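Local coordinates for extracellular solute-binding protein family 1 (Arthrobacter chlorophenolicus, PDB 4R2F) that probably captures sugars outside the cell and delivers them to a membrane transporter, and here holds the disaccharide laminaribiose, at residues W159-L164 with K267-A272; I291-P296 with N366-N371. All coordinates share one frame; numbering follows the deposited sequence.

Contact 1: W159-L164 with K267-A272; sequences WYRKSL and KDSKAA
Arg161 and Ala272 join by their backbones where strand 145-161 gives way to helix 162-168, in a family 1 solute-binding protein: Arg161 N donates to Ala272 O at 3.0 Å, and the N-H...O angle is 153°. The same oxygen takes a CA-H...O contact from Tyr160. Arg161 is also the N-cap residue, and Leu164 N bonds back to its carbonyl. Its side chain runs along the 267-272 loop. Arg161 CB passes 4.1 Å from Ala271 O; with CG anti to the backbone N (chi1 -176°) the chain extends toward Ser269, whose OG lies 3.5 Å from Arg161 CD. A bend at chi3 lays the guanidinium beneath that hydroxyl, which sits 3.0 Å above the plane, over its centre, badly angled for a hydrogen bond. The two terminal nitrogens are taken up outside the segments: NH1 by a salt bridge to Asp286 and a hydrogen bond to the carbonyl of Trp266, NH2 by a salt bridge to Asp290. Arginine suits the place because one flat cation serves several acceptors. A leucine here would probably leave Asp286 and Asp290 without their positive mate and the carbonyl of Trp266 without its donor. Apolar Leu164 puts CB 3.9 Å from Ala272 CB, where a small methyl permits close approach, and its CD1 lies 3.5 Å from Ser269 O. At the guanidinium edge, in plane, a water that probably donates to Ala271 O faces NE.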
loop_
_atom_site.group_PDB
_atom_site.type_symbol
_atom_site.label_atom_id
_atom_site.label_comp_id
_atom_site.label_asym_id
_atom_site.label_seq_id
_atom_site.Cartn_x
_atom_site.Cartn_y
_atom_site.Cartn_z
ATOM N N TRP A 159 -6.196 0.961 13.403
ATOM C CA TRP A 159 -7.098 -0.039 13.968
ATOM C C TRP A 159 -6.819 -0.144 15.440
ATOM O O TRP A 159 -5.704 0.169 15.874
ATOM C CB TRP A 159 -6.858 -1.428 13.336
ATOM C CG TRP A 159 -7.242 -1.503 11.910
ATOM C CD1 TRP A 159 -6.512 -1.071 10.861
ATOM C CD2 TRP A 159 -8.471 -2.018 11.364
ATOM N NE1 TRP A 159 -7.197 -1.277 9.693
ATOM C CE2 TRP A 159 -8.402 -1.859 9.972
ATOM C CE3 TRP A 159 -9.608 -2.611 11.918
ATOM C CZ2 TRP A 159 -9.430 -2.262 9.113
ATOM C CZ3 TRP A 159 -10.632 -3.006 11.072
ATOM C CH2 TRP A 159 -10.532 -2.841 9.682
ATOM N N TYR A 160 -7.813 -0.637 16.189
ATOM C CA TYR A 160 -7.643 -0.909 17.601
ATOM C C TYR A 160 -8.448 -2.106 18.024
ATOM O O TYR A 160 -9.400 -2.513 17.353
ATOM C CB TYR A 160 -8.011 0.306 18.466
ATOM C CG TYR A 160 -9.490 0.635 18.606
ATOM C CD1 TYR A 160 -10.207 1.207 17.555
ATOM C CD2 TYR A 160 -10.150 0.461 19.815
ATOM C CE1 TYR A 160 -11.555 1.537 17.685
ATOM C CE2 TYR A 160 -11.497 0.794 19.963
ATOM C CZ TYR A 160 -12.201 1.343 18.901
ATOM O OH TYR A 160 -13.535 1.666 19.049
ATOM N N ARG A 161 -8.055 -2.677 19.148
ATOM C CA ARG A 161 -8.799 -3.768 19.728
ATOM C C ARG A 161 -9.475 -3.232 20.992
ATOM O O ARG A 161 -8.819 -2.846 21.959
ATOM C CB ARG A 161 -7.874 -4.946 20.004
ATOM C CG ARG A 161 -8.572 -6.178 20.534
ATOM C CD ARG A 161 -7.578 -7.314 20.757
ATOM N NE ARG A 161 -7.373 -8.214 19.602
ATOM C CZ ARG A 161 -8.207 -9.192 19.217
ATOM N NH1 ARG A 161 -7.908 -9.978 18.190
ATOM N NH2 ARG A 161 -9.355 -9.389 19.835
ATOM N N LYS A 162 -10.794 -3.194 20.966
ATOM C CA LYS A 162 -11.574 -2.613 22.084
ATOM C C LYS A 162 -11.254 -3.225 23.448
ATOM O O LYS A 162 -11.096 -2.504 24.429
ATOM C CB LYS A 162 -13.060 -2.773 21.843
ATOM C CG LYS A 162 -13.561 -2.175 20.544
ATOM C CD LYS A 162 -15.075 -2.314 20.412
ATOM C CE LYS A 162 -15.524 -3.758 20.525
ATOM N NZ LYS A 162 -16.727 -3.987 19.701
ATOM N N SER A 163 -11.122 -4.548 23.503
ATOM C CA SER A 163 -10.873 -5.226 24.784
ATOM C C SER A 163 -9.577 -4.754 25.422
ATOM O O SER A 163 -9.470 -4.675 26.635
ATOM C CB SER A 163 -10.852 -6.749 24.599
ATOM O OG SER A 163 -9.912 -7.142 23.599
ATOM N N LEU A 164 -8.590 -4.411 24.610
ATOM C CA LEU A 164 -7.292 -4.050 25.156
ATOM C C LEU A 164 -7.246 -2.619 25.623
ATOM O O LEU A 164 -6.481 -2.279 26.533
ATOM C CB LEU A 164 -6.178 -4.309 24.123
ATOM C CG LEU A 164 -5.955 -5.798 23.866
ATOM C CD1 LEU A 164 -4.875 -6.039 22.828
ATOM C CD2 LEU A 164 -5.594 -6.503 25.167
ATOM N N LYS A 267 -4.246 -11.042 15.578
ATOM C CA LYS A 267 -5.150 -12.157 15.828
ATOM C C LYS A 267 -5.156 -12.583 17.298
ATOM O O LYS A 267 -6.200 -12.825 17.863
ATOM C CB LYS A 267 -4.776 -13.356 14.959
ATOM C CG LYS A 267 -5.818 -14.471 14.995
ATOM C CD LYS A 267 -5.301 -15.757 14.384
ATOM C CE LYS A 267 -6.310 -16.864 14.618
ATOM N NZ LYS A 267 -5.814 -18.137 14.050
ATOM N N ASP A 268 -3.986 -12.619 17.922
ATOM C CA ASP A 268 -3.831 -13.155 19.274
ATOM C C ASP A 268 -3.867 -12.118 20.402
ATOM O O ASP A 268 -3.410 -12.393 21.500
ATOM C CB ASP A 268 -2.535 -13.987 19.323
ATOM C CG ASP A 268 -2.518 -15.097 18.263
ATOM O OD1 ASP A 268 -3.593 -15.605 17.894
ATOM O OD2 ASP A 268 -1.442 -15.454 17.762
ATOM N N SER A 269 -4.433 -10.936 20.151
ATOM C CA SER A 269 -4.667 -9.924 21.200
ATOM C C SER A 269 -3.394 -9.462 21.869
ATOM O O SER A 269 -3.375 -9.191 23.069
ATOM C CB SER A 269 -5.703 -10.388 22.246
ATOM O OG SER A 269 -6.931 -10.650 21.589
ATOM N N LYS A 270 -2.340 -9.356 21.068
ATOM C CA LYS A 270 -1.092 -8.754 21.514
ATOM C C LYS A 270 -1.068 -7.264 21.055
ATOM O O LYS A 270 -0.636 -6.387 21.803
ATOM C CB LYS A 270 0.099 -9.559 20.986
ATOM C CG LYS A 270 1.052 -10.028 22.068
ATOM C CD LYS A 270 1.783 -8.862 22.716
ATOM C CE LYS A 270 2.595 -9.341 23.905
ATOM N NZ LYS A 270 3.560 -8.295 24.333
ATOM N N ALA A 271 -1.561 -6.987 19.849
ATOM C CA ALA A 271 -1.541 -5.635 19.289
ATOM C C ALA A 271 -2.793 -4.901 19.712
ATOM O O ALA A 271 -3.881 -5.373 19.431
ATOM C CB ALA A 271 -1.480 -5.711 17.764
ATOM N N ALA A 272 -2.658 -3.737 20.338
ATOM C CA ALA A 272 -3.822 -2.937 20.718
ATOM C C ALA A 272 -4.166 -1.862 19.695
ATOM O O ALA A 272 -5.311 -1.457 19.610
ATOM C CB ALA A 272 -3.614 -2.281 22.073
HETATM O O HOH W 1 -4.988 -7.871 18.876
HETATM O O HOH W 2 -8.403 -9.349 24.180
#

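Contact 2: I291-P296 with N366-N371; sequences IVVASP and NVKIVN
Lys368 and Val293 make the one direct hydrogen bond between these segments, from NZ to the backbone O at 2.9 Å. The ammonium approaches from above the carbonyl plane, 38° out of it, and therefore not along a lone pair. A water extends the polar link, accepting from Lys368 NZ at 3.0 Å and from Ser295 N at 3.1 Å. Lysine suits this site because its chain is long enough to span the gap: CG stands anti to the backbone N (chi1 -175°) and the chain stays extended beyond it, delivering the charge to the carbonyl of Val293. Beyond the segments, Ser295 OG hydrogen-bonds to Glu372, and Asn365 OD1 accepts a hydrogen bond from Val293 N. The axes of strand 291-294 and the helical segment 366-371 run nearly parallel, 13° apart and 8.7 Å at closest approach, so the helix packs alongside a strand of the large mixed sheet of this solute-binding fold. Van der Waals contacts fill the space beneath the polar tip. The side chains of Val293 and Lys368 lie alongside each other, pointing oppositely, with Val293 CG1 3.7 Å from Lys368 CD. The other methyl, Val293 CG2, meets Ile369 CD1 at 4.1 Å, these side chains lying roughly perpendicular; a branched valine can thus serve two partners at once. Ser295 OG touches Lys368 CE at 3.6 Å.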
loop_
_atom_site.group_PDB
_atom_site.type_symbol
_atom_site.label_atom_id
_atom_site.label_comp_id
_atom_site.label_asym_id
_atom_site.label_seq_id
_atom_site.Cartn_x
_atom_site.Cartn_y
_atom_site.Cartn_z
ATOM N N ILE A 291 -11.758 -6.122 16.804
ATOM C CA ILE A 291 -10.805 -5.308 16.029
ATOM C C ILE A 291 -11.578 -4.355 15.139
ATOM O O ILE A 291 -12.333 -4.797 14.266
ATOM C CB ILE A 291 -9.898 -6.158 15.128
ATOM C CG1 ILE A 291 -9.025 -7.092 15.978
ATOM C CG2 ILE A 291 -9.035 -5.242 14.270
ATOM C CD1 ILE A 291 -8.332 -8.164 15.161
ATOM N N VAL A 292 -11.347 -3.059 15.346
ATOM C CA VAL A 292 -12.165 -1.987 14.791
ATOM C C VAL A 292 -11.318 -0.835 14.235
ATOM O O VAL A 292 -10.227 -0.531 14.747
ATOM C CB VAL A 292 -13.107 -1.448 15.907
ATOM C CG1 VAL A 292 -13.832 -0.182 15.484
ATOM C CG2 VAL A 292 -14.094 -2.537 16.313
ATOM N N VAL A 293 -11.827 -0.186 13.197
ATOM C CA VAL A 293 -11.130 1.005 12.625
ATOM C C VAL A 293 -11.173 2.163 13.601
ATOM O O VAL A 293 -12.225 2.456 14.177
ATOM C CB VAL A 293 -11.732 1.404 11.263
ATOM C CG1 VAL A 293 -11.155 2.724 10.755
ATOM C CG2 VAL A 293 -11.462 0.306 10.248
ATOM N N ALA A 294 -10.016 2.786 13.816
ATOM C CA ALA A 294 -9.911 3.980 14.664
ATOM C C ALA A 294 -9.931 5.235 13.788
ATOM O O ALA A 294 -9.545 5.186 12.620
ATOM C CB ALA A 294 -8.623 3.930 15.497
ATOM N N SER A 295 -10.347 6.366 14.352
ATOM C CA SER A 295 -10.342 7.620 13.582
ATOM C C SER A 295 -8.915 8.098 13.347
ATOM O O SER A 295 -8.037 7.859 14.178
ATOM C CB SER A 295 -11.140 8.707 14.306
ATOM O OG SER A 295 -12.530 8.365 14.336
ATOM N N PRO A 296 -8.672 8.783 12.214
ATOM C CA PRO A 296 -7.346 9.375 12.005
ATOM C C PRO A 296 -7.006 10.320 13.146
ATOM O O PRO A 296 -7.905 10.858 13.800
ATOM C CB PRO A 296 -7.472 10.140 10.684
ATOM C CG PRO A 296 -8.774 9.756 10.086
ATOM C CD PRO A 296 -9.622 9.110 11.140
ATOM N N ASN A 366 -15.424 -0.534 6.634
ATOM C CA ASN A 366 -15.201 -0.050 5.286
ATOM C C ASN A 366 -15.760 1.350 5.145
ATOM O O ASN A 366 -15.130 2.220 4.539
ATOM C CB ASN A 366 -15.868 -0.936 4.233
ATOM C CG ASN A 366 -15.231 -2.317 4.096
ATOM O OD1 ASN A 366 -14.079 -2.579 4.465
ATOM N ND2 ASN A 366 -15.981 -3.196 3.488
ATOM N N VAL A 367 -16.959 1.566 5.673
ATOM C CA VAL A 367 -17.571 2.896 5.603
ATOM C C VAL A 367 -16.748 3.946 6.338
ATOM O O VAL A 367 -16.573 5.073 5.846
ATOM C CB VAL A 367 -19.023 2.889 6.118
ATOM C CG1 VAL A 367 -19.554 4.305 6.296
ATOM C CG2 VAL A 367 -19.896 2.117 5.133
ATOM N N LYS A 368 -16.218 3.587 7.502
ATOM C CA LYS A 368 -15.406 4.545 8.249
ATOM C C LYS A 368 -14.127 4.944 7.476
ATOM O O LYS A 368 -13.694 6.105 7.492
ATOM C CB LYS A 368 -15.067 3.965 9.598
ATOM C CG LYS A 368 -14.323 4.921 10.511
ATOM C CD LYS A 368 -14.313 4.366 11.920
ATOM C CE LYS A 368 -13.644 5.311 12.875
ATOM N NZ LYS A 368 -13.799 4.883 14.284
ATOM N N ILE A 369 -13.533 3.985 6.772
ATOM C CA ILE A 369 -12.338 4.241 5.949
ATOM C C ILE A 369 -12.646 5.200 4.809
ATOM O O ILE A 369 -11.910 6.170 4.573
ATOM C CB ILE A 369 -11.757 2.908 5.410
ATOM C CG1 ILE A 369 -11.182 2.089 6.564
ATOM C CG2 ILE A 369 -10.695 3.139 4.352
ATOM C CD1 ILE A 369 -11.054 0.623 6.230
ATOM N N VAL A 370 -13.740 4.928 4.108
ATOM C CA VAL A 370 -14.234 5.812 3.057
ATOM C C VAL A 370 -14.482 7.198 3.577
ATOM O O VAL A 370 -14.063 8.183 2.972
ATOM C CB VAL A 370 -15.510 5.222 2.395
ATOM C CG1 VAL A 370 -16.106 6.154 1.343
ATOM C CG2 VAL A 370 -15.142 3.917 1.704
ATOM N N ASN A 371 -15.149 7.286 4.718
ATOM C CA ASN A 371 -15.604 8.579 5.189
ATOM C C ASN A 371 -14.534 9.408 5.884
ATOM O O ASN A 371 -14.583 10.604 5.809
ATOM C CB ASN A 371 -16.813 8.433 6.115
ATOM C CG ASN A 371 -18.066 7.983 5.371
ATOM O OD1 ASN A 371 -18.093 7.937 4.151
ATOM N ND2 ASN A 371 -19.091 7.616 6.115
HETATM O O HOH W 3 -12.239 5.730 16.702
#

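Contact 1 closes before contact 2 opens along the chain, and their centres lie 15 Å apart on the same side of the chain's centre. They share one mixed sheet, in which strands 145-161 and 291-294 run antiparallel as neighbours; Tyr160 N and Val292 O, 2.8 Å apart, probably form a hydrogen bond between them. Trp159 bridges the two, its CH2 packing 3.3 Å from Val293 CG2. The paired strands thus carry the 267-272 loop through one strand and helix 364-373 through the other. A glucose unit of the bound sugar lies about 11 Å from the side chain of Trp159, and one lies about 13 Å from that of Ile369, so neither of these side chains touches the sugar.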